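Local coordinates for 336aa long hypothetical dTDP-glucose 4,6-dehydratase (Pyrococcus horikoshii, PDB 2HUN), which binds NAD in a Rossmann-type domain and probably acts as a dTDP-glucose 4,6-dehydratase, removing water from a nucleotide sugar, at residues A157-V162 and I175-N180. Numbering follows the deposited sequence.
Sequences ASDMLV and ITRCTN. With NAD (nicotinamide-adenine-dinucleotide), chain C.
Asp159 and Arg177 form a buried salt bridge between helix 150-168 and strand 172-182, successive elements of the Rossmann fold; the helix here runs nearly antiparallel to the strand, at 155°, as it packs on the sheet. Arg177 meets the carboxylate side-on, NE and NH2 both donating to the single oxygen OD2. NE lies 2.9 Å from Asp159 OD2, nearly in line with its C-O bond, while NH2 approaches the same oxygen on its anti side. The acceptor lies in the guanidinium plane, and the two flat groups are only 26° apart. Arginine suits this place because its chain, extended from CG to NE, spans the gap and still leaves NH1 to bond Tyr131; Asp159 OD1 bonds Ser126 on strand 121-127, so both carboxylate oxygens are satisfied. A methionine in place of Arg177 would probably deprive Asp159 OD2 of two N-H donors and of the positive charge that faces it here.

Apolar contact continues beside the charges. Ile175 and Val162 reach toward each other tip to tip, CG1 of Val162 being 3.8 Å from CG1 of Ile175; beta-branched side chains suit this helix-sheet interface, and Ile175 CD1 also comes to 3.6 Å from Asp159 O. Further along the strand, Cys178 to Asn180 line the NAD pocket. The chi1 of 67° at Cys178 turns SG toward the nicotinamide, 3.4 Å from NAD C5N, and Thr179 O is 3.2 Å from NAD C4N.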
loop_
_atom_site.group_PDB
_atom_site.type_symbol
_atom_site.label_atom_id
_atom_site.label_comp_id
_atom_site.label_asym_id
_atom_site.label_seq_id
_atom_site.Cartn_x
_atom_site.Cartn_y
_atom_site.Cartn_z
ATOM N N ALA A 157 0.854 2.307 -1.553
ATOM C CA ALA A 157 1.743 1.173 -1.353
ATOM C C ALA A 157 2.967 1.605 -0.561
ATOM O O ALA A 157 3.432 0.866 0.309
ATOM C CB ALA A 157 2.174 0.586 -2.696
ATOM N N SER A 158 3.497 2.792 -0.857
ATOM C CA SER A 158 4.669 3.274 -0.134
ATOM C C SER A 158 4.320 3.528 1.331
ATOM O O SER A 158 5.128 3.245 2.214
ATOM C CB SER A 158 5.260 4.540 -0.786
ATOM O OG SER A 158 4.422 5.675 -0.646
ATOM N N ASP A 159 3.125 4.050 1.599
ATOM C CA ASP A 159 2.708 4.285 2.986
ATOM C C ASP A 159 2.764 2.966 3.771
ATOM O O ASP A 159 3.264 2.917 4.897
ATOM C CB ASP A 159 1.270 4.825 3.053
ATOM C CG ASP A 159 1.157 6.270 2.611
ATOM O OD1 ASP A 159 2.172 6.837 2.166
ATOM O OD2 ASP A 159 0.046 6.843 2.711
ATOM N N MET A 160 2.240 1.900 3.176
ATOM C CA MET A 160 2.215 0.599 3.833
ATOM C C MET A 160 3.616 0.100 4.200
ATOM O O MET A 160 3.815 -0.455 5.291
ATOM C CB MET A 160 1.494 -0.440 2.950
ATOM C CG MET A 160 0.016 -0.144 2.702
ATOM S SD MET A 160 -0.926 0.188 4.223
ATOM C CE MET A 160 -0.853 1.934 4.324
ATOM N N LEU A 161 4.583 0.292 3.301
ATOM C CA LEU A 161 5.950 -0.149 3.578
ATOM C C LEU A 161 6.494 0.619 4.775
ATOM O O LEU A 161 7.120 0.041 5.659
ATOM C CB LEU A 161 6.865 0.073 2.367
ATOM C CG LEU A 161 6.480 -0.646 1.071
ATOM C CD1 LEU A 161 7.534 -0.372 0.003
ATOM C CD2 LEU A 161 6.353 -2.134 1.325
ATOM N N VAL A 162 6.243 1.924 4.810
ATOM C CA VAL A 162 6.718 2.732 5.924
ATOM C C VAL A 162 6.154 2.240 7.256
ATOM O O VAL A 162 6.881 2.144 8.239
ATOM C CB VAL A 162 6.360 4.221 5.740
ATOM C CG1 VAL A 162 6.718 5.003 6.990
ATOM C CG2 VAL A 162 7.120 4.782 4.552
ATOM N N ILE A 175 4.028 9.546 9.028
ATOM C CA ILE A 175 3.549 9.763 7.670
ATOM C C ILE A 175 2.600 10.956 7.681
ATOM O O ILE A 175 1.811 11.118 8.613
ATOM C CB ILE A 175 2.751 8.539 7.147
ATOM C CG1 ILE A 175 3.662 7.317 7.015
ATOM C CG2 ILE A 175 2.095 8.870 5.811
ATOM C CD1 ILE A 175 2.894 6.025 6.755
ATOM N N THR A 176 2.691 11.800 6.656
ATOM C CA THR A 176 1.783 12.935 6.543
ATOM C C THR A 176 0.968 12.792 5.253
ATOM O O THR A 176 1.455 12.247 4.254
ATOM C CB THR A 176 2.543 14.286 6.504
ATOM O OG1 THR A 176 3.471 14.289 5.411
ATOM C CG2 THR A 176 3.304 14.506 7.804
ATOM N N ARG A 177 -0.273 13.265 5.286
ATOM C CA ARG A 177 -1.147 13.230 4.117
ATOM C C ARG A 177 -1.848 14.581 4.052
ATOM O O ARG A 177 -2.596 14.953 4.964
ATOM C CB ARG A 177 -2.175 12.088 4.230
ATOM C CG ARG A 177 -1.588 10.694 4.002
ATOM C CD ARG A 177 -2.583 9.603 4.362
ATOM N NE ARG A 177 -2.053 8.255 4.150
ATOM C CZ ARG A 177 -2.579 7.168 4.714
ATOM N NH1 ARG A 177 -3.632 7.289 5.515
ATOM N NH2 ARG A 177 -2.062 5.969 4.477
ATOM N N CYS A 178 -1.604 15.315 2.974
ATOM C CA CYS A 178 -2.184 16.641 2.821
ATOM C C CYS A 178 -3.028 16.797 1.563
ATOM O O CYS A 178 -2.910 16.025 0.608
ATOM C CB CYS A 178 -1.069 17.684 2.785
ATOM S SG CYS A 178 -0.050 17.521 1.303
ATOM N N THR A 179 -3.854 17.835 1.568
ATOM C CA THR A 179 -4.725 18.139 0.448
ATOM C C THR A 179 -3.946 18.935 -0.595
ATOM O O THR A 179 -2.718 18.909 -0.613
ATOM C CB THR A 179 -5.945 18.953 0.920
ATOM O OG1 THR A 179 -5.502 20.195 1.473
ATOM C CG2 THR A 179 -6.703 18.185 1.988
ATOM N N ASN A 180 -4.659 19.661 -1.447
ATOM C CA ASN A 180 -4.023 20.435 -2.507
ATOM C C ASN A 180 -3.227 21.645 -2.032
ATOM O O ASN A 180 -3.763 22.514 -1.349
ATOM C CB ASN A 180 -5.085 20.885 -3.503
ATOM C CG ASN A 180 -5.906 19.734 -4.022
ATOM O OD1 ASN A 180 -5.420 18.904 -4.793
ATOM N ND2 ASN A 180 -7.161 19.661 -3.582
HETATM P PA NAD C . 6.777 18.077 -7.748
HETATM O O1A NAD C . 6.390 17.260 -8.909
HETATM O O2A NAD C . 6.763 19.563 -7.859
HETATM O O5B NAD C . 8.268 17.648 -7.344
HETATM C C5B NAD C . 8.659 16.294 -7.075
HETATM C C4B NAD C . 10.178 16.378 -6.874
HETATM O O4B NAD C . 10.711 15.082 -6.539
HETATM C C3B NAD C . 10.893 16.836 -8.178
HETATM O O3B NAD C . 11.871 17.847 -7.882
HETATM C C2B NAD C . 11.460 15.521 -8.742
HETATM O O2B NAD C . 12.608 15.632 -9.584
HETATM C C1B NAD C . 11.725 14.716 -7.469
HETATM N N9A NAD C . 11.689 13.250 -7.661
HETATM C C8A NAD C . 10.710 12.501 -8.201
HETATM N N7A NAD C . 11.075 11.220 -8.185
HETATM C C5A NAD C . 12.284 11.133 -7.638
HETATM C C6A NAD C . 13.183 10.068 -7.354
HETATM N N6A NAD C . 12.921 8.799 -7.636
HETATM N N1A NAD C . 14.415 10.409 -6.745
HETATM C C2A NAD C . 14.716 11.746 -6.445
HETATM N N3A NAD C . 13.869 12.748 -6.715
HETATM C C4A NAD C . 12.681 12.438 -7.297
HETATM O O3 NAD C . 5.666 17.742 -6.662
HETATM P PN NAD C . 5.312 18.224 -5.196
HETATM O O1N NAD C . 3.925 18.745 -5.371
HETATM O O2N NAD C . 6.286 19.209 -4.682
HETATM O O5D NAD C . 5.171 16.863 -4.336
HETATM C C5D NAD C . 5.920 16.581 -3.150
HETATM C C4D NAD C . 5.221 15.433 -2.378
HETATM O O4D NAD C . 3.988 15.887 -1.795
HETATM C C3D NAD C . 4.907 14.226 -3.272
HETATM O O3D NAD C . 5.249 13.018 -2.544
HETATM C C2D NAD C . 3.376 14.347 -3.516
HETATM O O2D NAD C . 2.808 13.050 -3.716
HETATM C C1D NAD C . 2.916 15.033 -2.239
HETATM N N1N NAD C . 1.686 15.840 -2.370
HETATM C C2N NAD C . 1.634 17.044 -3.150
HETATM C C3N NAD C . 0.427 17.761 -3.212
HETATM C C7N NAD C . 0.301 19.072 -4.022
HETATM O O7N NAD C . -0.726 19.751 -3.899
HETATM N N7N NAD C . 1.297 19.450 -4.815
HETATM C C4N NAD C . -0.718 17.294 -2.516
HETATM C C5N NAD C . -0.648 16.107 -1.758
HETATM C C6N NAD C . 0.546 15.372 -1.674
#